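Local coordinates for protein eukaryotic translation initiation factor 2A (Schizosaccharomyces pombe, PDB 3WJ9) that probably directs methionyl-tRNAi to 40S ribosomal subunits in the early steps of protein synthesis from a few specific mRNAs, and is represented here by its N-terminal beta-propeller part, at residues N39-P44 / L48-T53; G85-T90 / C134-A139; G95-A98 / P102-N105; M106-T111 / Q115-F120; H148-G153 / K157-K162. All blocks are in the same frame, centred on the assembly; numbering follows the deposited sequence.

Contact 1: N39-P44 / L48-T53; sequences NACYSP and LFAYAT
Leu48 and Ser43 meet where the antiparallel strands 37-42 and 48-53 open into their connecting turn. Ser43, its first torsion at 57°, holds OG between its own N and carbonyl carbon, where OG accepts from Leu48 N at 3.0 Å and also touches the leucine CB. A backbone bond runs the other way, from Ser43 N to Leu48 O, 3.2 Å. At the far end Asn39 pairs with Ala52: Ala52 N reaches Asn39 O at 2.8 Å, whereas the return bond is weak, and the side chains touch through their CB atoms. Phe49 works on the other face of the sheet. Its CZ lies 4.0 Å from Ala40 CB, while its CD1 edge is turned to the face of Tyr42 in an edge-to-face pair, the planes 60° apart. With an alanine in place of Tyr42, the Phe49 edge would probably lose the ring face it points at, and Gln6, hydrogen-bonded to the phenol OH, would be left without that mate. Tyr42 and Phe49 both pack on strand 15-19, and Tyr42 also meets Phe405. Asn39 touches Leu79 on its face of the sheet, and Ser43 in the turn Phe81, both in strand 76-81 of the next blade.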
# COMPACT_ATOMS: atom_id res chain seq x y z
N ASN A 39 4.43 11.40 -11.64
CA ASN A 39 3.89 10.60 -10.56
C ASN A 39 2.52 11.14 -10.14
O ASN A 39 2.18 12.28 -10.44
CB ASN A 39 4.85 10.59 -9.37
CG ASN A 39 4.55 9.49 -8.38
OD1 ASN A 39 3.87 8.52 -8.71
ND2 ASN A 39 5.04 9.64 -7.16
N ALA A 40 1.74 10.31 -9.44
CA ALA A 40 0.41 10.71 -8.98
C ALA A 40 -0.11 9.78 -7.89
O ALA A 40 0.29 8.62 -7.81
CB ALA A 40 -0.56 10.76 -10.15
N CYS A 41 -1.03 10.29 -7.06
CA CYS A 41 -1.64 9.49 -6.00
C CYS A 41 -2.88 10.14 -5.37
O CYS A 41 -3.08 11.35 -5.49
CB CYS A 41 -0.62 9.19 -4.90
SG CYS A 41 -0.02 10.63 -3.99
N TYR A 42 -3.69 9.32 -4.71
CA TYR A 42 -4.85 9.80 -3.95
C TYR A 42 -4.56 9.77 -2.45
O TYR A 42 -3.75 8.96 -1.98
CB TYR A 42 -6.09 8.94 -4.23
CG TYR A 42 -6.85 9.26 -5.50
CD1 TYR A 42 -7.57 10.44 -5.62
CD2 TYR A 42 -6.87 8.37 -6.56
CE1 TYR A 42 -8.28 10.73 -6.78
CE2 TYR A 42 -7.57 8.65 -7.72
CZ TYR A 42 -8.27 9.83 -7.82
OH TYR A 42 -8.97 10.11 -8.98
N SER A 43 -5.22 10.64 -1.70
CA SER A 43 -5.24 10.53 -0.25
C SER A 43 -6.09 9.32 0.12
O SER A 43 -7.02 8.98 -0.60
CB SER A 43 -5.78 11.81 0.39
OG SER A 43 -7.09 12.12 -0.08
N PRO A 44 -5.76 8.65 1.24
CA PRO A 44 -6.41 7.39 1.65
C PRO A 44 -7.94 7.45 1.62
O PRO A 44 -8.58 6.42 1.38
CB PRO A 44 -5.91 7.20 3.08
CG PRO A 44 -4.57 7.85 3.09
CD PRO A 44 -4.71 9.05 2.19
N LEU A 48 -8.45 14.07 -1.83
CA LEU A 48 -7.42 14.87 -2.49
C LEU A 48 -6.68 14.09 -3.58
O LEU A 48 -6.65 12.86 -3.58
CB LEU A 48 -6.42 15.39 -1.46
CG LEU A 48 -6.93 16.41 -0.44
CD1 LEU A 48 -5.82 16.85 0.50
CD2 LEU A 48 -7.55 17.60 -1.14
N PHE A 49 -6.09 14.83 -4.51
CA PHE A 49 -5.30 14.25 -5.59
C PHE A 49 -4.01 15.03 -5.79
O PHE A 49 -4.02 16.25 -5.92
CB PHE A 49 -6.11 14.22 -6.89
CG PHE A 49 -5.31 13.80 -8.10
CD1 PHE A 49 -5.06 12.46 -8.34
CD2 PHE A 49 -4.83 14.74 -8.99
CE1 PHE A 49 -4.33 12.07 -9.45
CE2 PHE A 49 -4.09 14.36 -10.10
CZ PHE A 49 -3.84 13.02 -10.33
N ALA A 50 -2.88 14.32 -5.81
CA ALA A 50 -1.58 14.95 -6.00
C ALA A 50 -0.84 14.34 -7.17
O ALA A 50 -0.82 13.12 -7.33
CB ALA A 50 -0.75 14.83 -4.73
N TYR A 51 -0.21 15.18 -7.98
CA TYR A 51 0.64 14.68 -9.05
C TYR A 51 1.94 15.46 -9.11
O TYR A 51 1.98 16.66 -8.82
CB TYR A 51 -0.08 14.74 -10.40
CG TYR A 51 -0.44 16.13 -10.86
CD1 TYR A 51 -1.66 16.70 -10.53
CD2 TYR A 51 0.44 16.87 -11.64
CE1 TYR A 51 -1.99 17.97 -10.95
CE2 TYR A 51 0.12 18.14 -12.07
CZ TYR A 51 -1.10 18.69 -11.72
OH TYR A 51 -1.44 19.95 -12.14
N ALA A 52 3.01 14.77 -9.47
CA ALA A 52 4.33 15.38 -9.47
C ALA A 52 4.82 15.68 -10.87
O ALA A 52 4.72 14.85 -11.77
CB ALA A 52 5.32 14.47 -8.76
N THR A 53 5.31 16.90 -11.05
CA THR A 53 6.03 17.27 -12.26
C THR A 53 7.43 17.69 -11.84
O THR A 53 7.72 17.74 -10.64
CB THR A 53 5.33 18.41 -13.02
OG1 THR A 53 5.47 19.64 -12.30
CG2 THR A 53 3.85 18.10 -13.23

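Contact 2: G85-T90 / C134-A139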
# COMPACT_ATOMS: atom_id res chain seq x y z
N GLY A 85 -4.90 12.85 5.14
CA GLY A 85 -4.51 13.71 4.04
C GLY A 85 -4.14 15.12 4.43
O GLY A 85 -4.12 16.02 3.59
N LYS A 86 -3.85 15.33 5.71
CA LYS A 86 -3.44 16.65 6.18
C LYS A 86 -1.94 16.85 6.01
O LYS A 86 -1.42 17.95 6.23
CB LYS A 86 -3.84 16.84 7.65
CG LYS A 86 -5.33 17.04 7.87
CD LYS A 86 -5.65 17.20 9.34
CE LYS A 86 -7.11 17.53 9.56
NZ LYS A 86 -7.46 18.86 8.99
N TYR A 87 -1.25 15.79 5.61
CA TYR A 87 0.18 15.88 5.34
C TYR A 87 0.56 15.06 4.12
O TYR A 87 0.00 13.99 3.87
CB TYR A 87 0.99 15.42 6.56
CG TYR A 87 0.67 16.19 7.82
CD1 TYR A 87 1.20 17.45 8.05
CD2 TYR A 87 -0.16 15.64 8.79
CE1 TYR A 87 0.90 18.16 9.20
CE2 TYR A 87 -0.46 16.34 9.95
CZ TYR A 87 0.07 17.59 10.15
OH TYR A 87 -0.22 18.28 11.30
N LEU A 88 1.52 15.57 3.35
CA LEU A 88 1.99 14.90 2.15
C LEU A 88 3.52 14.89 2.13
O LEU A 88 4.15 15.93 2.29
CB LEU A 88 1.45 15.60 0.89
CG LEU A 88 1.84 15.04 -0.48
CD1 LEU A 88 1.05 13.79 -0.81
CD2 LEU A 88 1.65 16.09 -1.56
N SER A 89 4.10 13.71 1.95
CA SER A 89 5.55 13.56 1.95
C SER A 89 6.09 13.41 0.53
O SER A 89 5.47 12.76 -0.31
CB SER A 89 5.97 12.36 2.81
OG SER A 89 5.56 12.52 4.15
N THR A 90 7.25 14.01 0.27
CA THR A 90 7.84 13.99 -1.07
C THR A 90 9.30 13.53 -1.06
O THR A 90 10.17 14.22 -0.55
CB THR A 90 7.79 15.39 -1.72
OG1 THR A 90 8.54 16.32 -0.92
CG2 THR A 90 6.36 15.88 -1.84
N CYS A 134 -3.85 5.96 12.65
CA CYS A 134 -5.06 6.21 11.88
C CYS A 134 -5.69 7.56 12.19
O CYS A 134 -6.32 8.17 11.33
CB CYS A 134 -6.08 5.09 12.11
SG CYS A 134 -5.81 3.63 11.09
N ASP A 135 -5.52 8.03 13.43
CA ASP A 135 -6.02 9.35 13.80
C ASP A 135 -5.06 10.45 13.37
O ASP A 135 -5.31 11.63 13.61
CB ASP A 135 -6.28 9.43 15.31
CG ASP A 135 -5.08 9.02 16.14
OD1 ASP A 135 -3.93 9.23 15.70
OD2 ASP A 135 -5.29 8.50 17.26
N GLU A 136 -3.96 10.04 12.74
CA GLU A 136 -2.98 10.97 12.19
C GLU A 136 -2.38 11.87 13.27
O GLU A 136 -2.05 13.03 13.02
CB GLU A 136 -3.61 11.82 11.09
CG GLU A 136 -2.67 12.31 10.01
CD GLU A 136 -3.38 13.19 9.00
OE1 GLU A 136 -3.95 14.22 9.43
OE2 GLU A 136 -3.39 12.86 7.80
N SER A 137 -2.25 11.34 14.49
CA SER A 137 -1.71 12.11 15.60
C SER A 137 -0.24 11.81 15.84
O SER A 137 0.48 12.63 16.41
CB SER A 137 -2.51 11.84 16.88
OG SER A 137 -2.51 10.46 17.20
N LEU A 138 0.22 10.65 15.39
CA LEU A 138 1.59 10.23 15.63
C LEU A 138 2.30 9.78 14.35
O LEU A 138 1.71 9.11 13.51
CB LEU A 138 1.62 9.09 16.67
CG LEU A 138 0.94 9.37 18.01
CD1 LEU A 138 0.98 8.14 18.90
CD2 LEU A 138 1.56 10.56 18.71
N ALA A 139 3.56 10.17 14.22
CA ALA A 139 4.37 9.79 13.07
C ALA A 139 5.60 9.00 13.53
O ALA A 139 5.97 9.07 14.70
CB ALA A 139 4.79 11.01 12.27
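The backbones do not pair here: Lys86 CA and Glu136 CA are the nearest across the contact at 8.3 Å, and the Glu136 side chain spans the gap. With CG of Glu136 anti to its N (chi1 -152°) and the chain beyond it extended, the carboxylate is carried straight to the turn that precedes strand 87-92. There Glu136 OE2 accepts from Lys86 N at 3.3 Å, a nearly straight bond (164°) arriving on the syn side of the carboxylate. Leu84 N and Ser82 OG bond the same oxygen, so three groups grip it, and Ser82 OG also bonds Tyr87 N. This ring of neutral donors would probably help a buried carboxylate to keep its charge. OE1 rests instead against the lysine chain, 3.2 Å from Lys86 CB and 3.4 Å from Lys86 CD; the ammonium group leads away, with Lys86 NZ 5.8 Å from Glu136 OE1. Tyr87 also comes up to the group, its CD2 4.1 Å from Glu136 CD and its ring plane 67° from that of the carboxylate. Around Glu136 the chain is bent by an Asx turn, Asp135 OD1 accepting from Ser137 N at 3.0 Å. The contact ties the turn between strands 76-81 and 87-92 to that between strands 131-132 and 138-143 in the following blade, while Tyr87 touches Val108 of its own blade and Tyr132 of the next.

Contact 3: G95-A98 / P102-N105; sequences GKEA and PKQN
Gly95 O accepts the Lys103 N-H at 2.7 Å, close to straight at 171° although the donor sits well above the carbonyl plane. The same oxygen receives a CA-H contact from Pro102 CA at 3.3 Å. Together they bring the two limbs of the loop side by side in a single bridge, in which Lys96 CA lies 4.0 Å from Pro102 CA. Three side chains then fold over the junction. Lys96 bends at its second torsion (-82°), which turns the chain back across the proline: its CD reaches Pro102 CA at 3.7 Å, and NZ comes over Pro102 CB. Lys103 points at the opposing limb and lies along its backbone, with CG 3.4 Å from Lys96 C. A bend at chi3 (41°) leads CE up to the Glu97 carboxylate, whose CD is 3.9 Å away. Glu97 and Lys103 cross at about a right angle, their CG atoms 3.8 Å apart. Opposite charges are near but not in contact, Glu97 OE1 standing 4.6 Å from Lys103 NZ, so their attraction is probably modest. At the base, Asn105 OD1 bonds Gln122 N, just beyond strand 116-120. Gln104 is the centre of an inverse gamma turn, and its carbonyl oxygen bonds Lys107 NZ. The bridge draws together the two limbs of the projecting loop between strands 87-92 and 106-110, the second and third strands of this propeller blade in the first WD repeat.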
# COMPACT_ATOMS: atom_id res chain seq x y z
N GLY A 95 21.33 13.97 -2.26
CA GLY A 95 22.47 14.74 -2.73
C GLY A 95 23.13 15.56 -1.63
O GLY A 95 22.78 15.44 -0.46
N LYS A 96 24.09 16.39 -2.02
CA LYS A 96 24.85 17.20 -1.06
C LYS A 96 24.78 18.70 -1.39
O LYS A 96 24.79 19.08 -2.56
CB LYS A 96 26.31 16.75 -1.02
CG LYS A 96 26.50 15.25 -0.81
CD LYS A 96 26.39 14.88 0.66
CE LYS A 96 26.48 13.38 0.87
NZ LYS A 96 25.38 12.86 1.73
N GLU A 97 24.75 19.51 -0.33
CA GLU A 97 24.66 20.97 -0.40
C GLU A 97 25.95 21.67 -0.84
O GLU A 97 27.02 21.08 -0.81
CB GLU A 97 24.20 21.54 0.95
CG GLU A 97 22.78 21.15 1.34
CD GLU A 97 21.76 22.20 0.95
OE1 GLU A 97 22.09 23.08 0.13
OE2 GLU A 97 20.63 22.15 1.48
N ALA A 98 25.82 22.93 -1.27
CA ALA A 98 26.93 23.68 -1.84
C ALA A 98 28.21 23.47 -1.04
O ALA A 98 29.26 23.17 -1.61
CB ALA A 98 26.59 25.16 -1.91
N PRO A 102 24.67 17.09 3.29
CA PRO A 102 23.63 16.28 2.65
C PRO A 102 22.30 17.01 2.61
O PRO A 102 21.88 17.58 3.63
CB PRO A 102 23.55 15.03 3.55
CG PRO A 102 24.23 15.42 4.83
CD PRO A 102 25.29 16.40 4.43
N LYS A 103 21.64 17.01 1.46
CA LYS A 103 20.40 17.77 1.29
C LYS A 103 19.20 17.05 1.87
O LYS A 103 19.17 15.83 1.97
CB LYS A 103 20.16 18.07 -0.19
CG LYS A 103 21.40 18.47 -0.96
CD LYS A 103 21.07 19.27 -2.21
CE LYS A 103 19.95 20.27 -1.96
NZ LYS A 103 19.60 21.02 -3.19
N GLN A 104 18.19 17.83 2.26
CA GLN A 104 16.99 17.27 2.85
C GLN A 104 16.09 16.70 1.77
O GLN A 104 15.21 17.38 1.23
CB GLN A 104 16.26 18.32 3.69
CG GLN A 104 17.17 19.09 4.64
CD GLN A 104 17.14 18.54 6.06
OE1 GLN A 104 17.00 17.34 6.27
NE2 GLN A 104 17.28 19.43 7.04
N ASN A 105 16.32 15.43 1.45
CA ASN A 105 15.72 14.77 0.30
C ASN A 105 14.20 14.74 0.39
O ASN A 105 13.50 15.25 -0.48
CB ASN A 105 16.26 13.36 0.19
CG ASN A 105 17.70 13.25 0.67
OD1 ASN A 105 18.01 12.42 1.51
ND2 ASN A 105 18.58 14.10 0.14

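Contact 4: M106-T111 / Q115-F120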
# COMPACT_ATOMS: atom_id res chain seq x y z
N MSE A 106 13.69 14.23 1.51
CA MSE A 106 12.25 14.15 1.74
C MSE A 106 11.76 15.15 2.78
O MSE A 106 12.37 15.28 3.86
CB MSE A 106 11.86 12.71 2.09
CG MSE A 106 11.76 12.41 3.58
SE MSE A 106 9.88 12.52 4.14
CE MSE A 106 9.91 11.13 5.53
N LYS A 107 10.68 15.86 2.46
CA LYS A 107 10.14 16.90 3.27
C LYS A 107 8.69 16.53 3.54
O LYS A 107 8.10 15.75 2.79
CB LYS A 107 10.27 18.24 2.55
CG LYS A 107 11.64 18.44 1.91
CD LYS A 107 11.67 19.61 0.94
CE LYS A 107 12.86 19.49 -0.00
NZ LYS A 107 14.16 19.46 0.72
N VAL A 108 8.12 17.06 4.61
CA VAL A 108 6.71 16.83 4.87
C VAL A 108 6.00 18.16 4.65
O VAL A 108 6.51 19.21 5.03
CB VAL A 108 6.46 16.30 6.30
CG1 VAL A 108 4.98 15.98 6.50
CG2 VAL A 108 7.30 15.07 6.56
N TRP A 109 4.84 18.12 4.01
CA TRP A 109 4.13 19.35 3.67
C TRP A 109 2.72 19.37 4.23
O TRP A 109 2.10 18.32 4.43
CB TRP A 109 4.07 19.53 2.14
CG TRP A 109 5.37 19.27 1.42
CD1 TRP A 109 5.89 18.06 1.06
CD2 TRP A 109 6.30 20.26 0.94
NE1 TRP A 109 7.08 18.22 0.41
CE2 TRP A 109 7.36 19.56 0.32
CE3 TRP A 109 6.35 21.65 0.98
CZ2 TRP A 109 8.45 20.22 -0.26
CZ3 TRP A 109 7.43 22.30 0.41
CH2 TRP A 109 8.46 21.58 -0.20
N ASN A 110 2.21 20.57 4.50
CA ASN A 110 0.82 20.75 4.85
C ASN A 110 0.00 20.91 3.58
O ASN A 110 0.48 21.46 2.59
CB ASN A 110 0.65 21.97 5.77
CG ASN A 110 -0.76 22.10 6.33
OD1 ASN A 110 -1.75 21.98 5.61
ND2 ASN A 110 -0.85 22.37 7.63
N THR A 111 -1.23 20.41 3.59
CA THR A 111 -2.05 20.38 2.39
C THR A 111 -3.05 21.54 2.30
O THR A 111 -3.51 21.87 1.21
CB THR A 111 -2.82 19.05 2.27
OG1 THR A 111 -3.73 18.92 3.38
CG2 THR A 111 -1.85 17.87 2.27
N GLN A 115 2.58 24.71 3.76
CA GLN A 115 3.73 25.03 4.59
C GLN A 115 4.66 23.83 4.73
O GLN A 115 4.22 22.72 5.05
CB GLN A 115 3.28 25.50 5.97
CG GLN A 115 4.42 25.75 6.94
CD GLN A 115 3.94 26.27 8.28
OE1 GLN A 115 2.79 26.67 8.42
NE2 GLN A 115 4.82 26.25 9.28
N LEU A 116 5.94 24.06 4.49
CA LEU A 116 6.95 23.05 4.72
C LEU A 116 7.13 22.83 6.21
O LEU A 116 7.83 23.60 6.87
CB LEU A 116 8.28 23.45 4.07
CG LEU A 116 9.43 22.45 4.27
CD1 LEU A 116 8.95 21.07 3.90
CD2 LEU A 116 10.64 22.85 3.44
N VAL A 117 6.49 21.79 6.75
CA VAL A 117 6.52 21.55 8.19
C VAL A 117 7.83 20.88 8.65
O VAL A 117 8.25 21.06 9.79
CB VAL A 117 5.33 20.68 8.65
CG1 VAL A 117 4.01 21.41 8.42
CG2 VAL A 117 5.33 19.34 7.95
N PHE A 118 8.41 20.06 7.77
CA PHE A 118 9.61 19.27 8.10
C PHE A 118 10.45 18.85 6.88
O PHE A 118 9.96 18.86 5.75
CB PHE A 118 9.21 18.03 8.90
CG PHE A 118 10.08 17.79 10.11
CD1 PHE A 118 9.51 17.45 11.33
CD2 PHE A 118 11.45 17.91 10.03
CE1 PHE A 118 10.30 17.24 12.44
CE2 PHE A 118 12.25 17.69 11.13
CZ PHE A 118 11.67 17.35 12.34
N SER A 119 11.70 18.47 7.13
CA SER A 119 12.61 17.98 6.07
C SER A 119 13.72 17.01 6.56
O SER A 119 14.48 17.35 7.48
CB SER A 119 13.27 19.19 5.39
OG SER A 119 12.40 20.28 5.25
N PHE A 120 13.79 15.80 5.99
CA PHE A 120 14.79 14.84 6.44
C PHE A 120 15.86 14.53 5.36
O PHE A 120 15.67 14.83 4.19
CB PHE A 120 14.19 13.46 6.82
CG PHE A 120 12.94 13.45 7.71
CD1 PHE A 120 12.46 14.60 8.39
CD2 PHE A 120 12.27 12.25 7.85
CE1 PHE A 120 11.40 14.55 9.19
CE2 PHE A 120 11.18 12.21 8.60
CZ PHE A 120 10.69 13.33 9.29
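Leu116 CD1 sits squarely over the six-membered ring of Trp109, 3.9 Å from its centroid and 7° off the ring normal, in a CH-pi contact. With CG anti to its N (chi1 179°) Leu116 carries CD1 over the indole; its CB lies 3.9 Å from Trp109 CZ3. Trp109 keeps CG beside its own N (chi1 -45°), so that the indole lies back along the strand and Lys107 CB comes over the same face as the leucine methyl. Lys107 CB and Leu116 CD1 in turn touch at 3.4 Å. Were an alanine to replace Trp109, Leu116 would probably lose the surface it rests on, and Thr90 OG1 the indole NE1 that it bonds. On the other face, Met106 (selenomethionine) and Phe120 run side by side, CE of Met106 3.5 Å from CD2 of Phe120 and SE oblique to the ring in a Met-aromatic contact. Phe120 puts CE1 over the face of Phe118. Between these groups the strands slip by one residue in a classic beta bulge: Val117 N and Phe118 N both send weak bonds to Val108 O, and Val117 CG2 packs 3.6 Å from Val108 CB. Firmer bonds frame the bulge, Val108 N to Phe118 O at 2.8 Å and Asn110 N to Gln115 O at 3.0 Å. Apolar and aromatic contacts thus join the hairpin on both faces; the backbone supplies its hydrogen bonds.

Contact 5: H148-G153 / K157-K162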
# COMPACT_ATOMS: atom_id res chain seq x y z
N HIS A 148 11.93 6.49 16.23
CA HIS A 148 11.42 7.75 16.77
C HIS A 148 9.92 7.92 16.56
O HIS A 148 9.37 7.50 15.54
CB HIS A 148 12.16 8.93 16.13
CG HIS A 148 13.63 8.97 16.44
ND1 HIS A 148 14.21 8.12 17.35
CD2 HIS A 148 14.62 9.76 15.96
CE1 HIS A 148 15.51 8.39 17.42
NE2 HIS A 148 15.78 9.37 16.58
N PHE A 149 9.27 8.55 17.53
CA PHE A 149 7.84 8.86 17.44
C PHE A 149 7.64 10.37 17.52
O PHE A 149 8.39 11.06 18.21
CB PHE A 149 7.06 8.17 18.55
CG PHE A 149 7.05 6.67 18.44
CD1 PHE A 149 8.12 5.92 18.92
CD2 PHE A 149 5.98 6.01 17.88
CE1 PHE A 149 8.12 4.55 18.82
CE2 PHE A 149 5.97 4.63 17.78
CZ PHE A 149 7.04 3.90 18.25
N TYR A 150 6.64 10.87 16.81
CA TYR A 150 6.39 12.31 16.76
C TYR A 150 4.92 12.63 17.01
O TYR A 150 4.05 11.77 16.90
CB TYR A 150 6.80 12.88 15.40
CG TYR A 150 8.28 12.82 15.10
CD1 TYR A 150 8.89 11.63 14.73
CD2 TYR A 150 9.07 13.96 15.17
CE1 TYR A 150 10.24 11.57 14.45
CE2 TYR A 150 10.42 13.92 14.88
CZ TYR A 150 11.00 12.72 14.53
OH TYR A 150 12.35 12.67 14.25
N GLU A 151 4.65 13.89 17.35
CA GLU A 151 3.30 14.42 17.31
C GLU A 151 3.11 15.12 15.97
O GLU A 151 3.85 16.05 15.65
CB GLU A 151 3.03 15.40 18.46
CG GLU A 151 2.64 14.75 19.77
CD GLU A 151 2.18 15.77 20.80
OE1 GLU A 151 1.47 15.39 21.75
OE2 GLU A 151 2.54 16.96 20.65
N THR A 152 2.14 14.68 15.18
CA THR A 152 1.96 15.23 13.83
C THR A 152 1.65 16.72 13.86
O THR A 152 2.12 17.48 13.00
CB THR A 152 0.84 14.50 13.07
OG1 THR A 152 -0.40 14.62 13.79
CG2 THR A 152 1.18 13.02 12.91
N GLY A 153 0.88 17.15 14.84
CA GLY A 153 0.56 18.55 15.02
C GLY A 153 1.80 19.40 15.21
O GLY A 153 1.94 20.47 14.60
N LYS A 157 9.26 20.24 16.88
CA LYS A 157 9.97 20.33 18.15
C LYS A 157 10.83 19.10 18.42
O LYS A 157 11.75 19.14 19.23
CB LYS A 157 8.99 20.55 19.30
CG LYS A 157 8.06 19.37 19.57
CD LYS A 157 7.12 19.68 20.73
CE LYS A 157 6.17 18.53 21.00
NZ LYS A 157 5.20 18.86 22.08
N GLY A 158 10.52 18.00 17.73
CA GLY A 158 11.31 16.79 17.85
C GLY A 158 10.55 15.58 18.36
O GLY A 158 9.35 15.67 18.63
N PRO A 159 11.24 14.44 18.49
CA PRO A 159 10.69 13.16 18.95
C PRO A 159 10.08 13.24 20.35
O PRO A 159 10.80 13.48 21.32
CB PRO A 159 11.91 12.23 18.94
CG PRO A 159 12.82 12.82 17.94
CD PRO A 159 12.65 14.31 18.08
N ILE A 160 8.77 13.02 20.44
CA ILE A 160 8.09 13.02 21.73
C ILE A 160 8.35 11.71 22.46
O ILE A 160 8.16 11.60 23.67
CB ILE A 160 6.57 13.23 21.56
CG1 ILE A 160 5.93 13.63 22.89
CG2 ILE A 160 5.91 11.98 20.98
CD1 ILE A 160 4.43 13.83 22.82
N ALA A 161 8.81 10.71 21.71
CA ALA A 161 9.07 9.39 22.26
C ALA A 161 10.07 8.61 21.40
O ALA A 161 10.16 8.83 20.19
CB ALA A 161 7.78 8.61 22.39
N LYS A 162 10.81 7.72 22.04
CA LYS A 162 11.80 6.88 21.37
C LYS A 162 11.64 5.44 21.83
O LYS A 162 11.03 5.18 22.87
CB LYS A 162 13.22 7.38 21.65
CG LYS A 162 13.40 8.88 21.48
CD LYS A 162 14.80 9.32 21.88
CE LYS A 162 14.91 10.83 21.97
NZ LYS A 162 14.15 11.36 23.13
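Phe149 and Ala161 supply the firm backbone bond, from Phe149 N to Ala161 O at 2.8 Å. Phe149 O receives a weak one from Ile160 N, 3.0 Å, and a CA-H contact from Pro159 CA. Since Ile160 and Ala161 both face Phe149, the pairing contains a classic beta bulge. Pro159 CA lies over the face of Tyr150, 4.3 Å from the ring centroid and displaced toward the rim, while the proline ring runs beside the phenol with CG 3.9 Å from Tyr150 CZ. Ala161 O approaches the Phe149 ring at its edge and in its plane, 3.8 Å from CD1. Aliphatic packing adds Phe149 CB against Ala161 CB at 3.9 Å, on the face of the sheet that Phe149 occupies. The one charged pair is Glu151 OE2 with Lys157 NZ, a salt bridge at 3.6 Å. Lys157 places CG between its N and its carbonyl carbon (chi1 67°) and extends fully beyond, which brings the ammonium group across to the carboxylate. Ile160 CD1 reaches the same carboxylate, 3.5 Å from Glu151 OE1, and touches Glu151 CG, so one oxygen faces the ammonium group across a rather long bridge and the other lies beside a methyl group. In the blade, strand 146-151 pairs on its other side with strand 138-143, where His148 rests on Val143 and Tyr150 on Arg141, while Phe149 and Ala161 touch Ile200 and Phe203, in the loop between strands 193-199 and 206-212.

How the contacts relate
The five contacts follow three successive antiparallel blades of the propeller, formed by residues 37-71, 76-120 and 131-162. Contact 4 touches all the others; its centre lies about 11 Å from that of contact 2, which in turn is about 13 Å from that of contact 5. Strands 87-92 and 106-110 lie together in one sheet, joined by the backbone bond of Leu88 O to Trp109 N at 2.9 Å. In the next blade, Ala139 O meets Tyr150 N, also at 2.9 Å. Contact 1 touches contact 2 through Leu48 CD1 and Gly85 O, 3.6 Å apart. Contacts 4 and 5 meet through Phe118 and Tyr150. Contact 3 projects from the blade of contact 4, their centres about 16 Å apart.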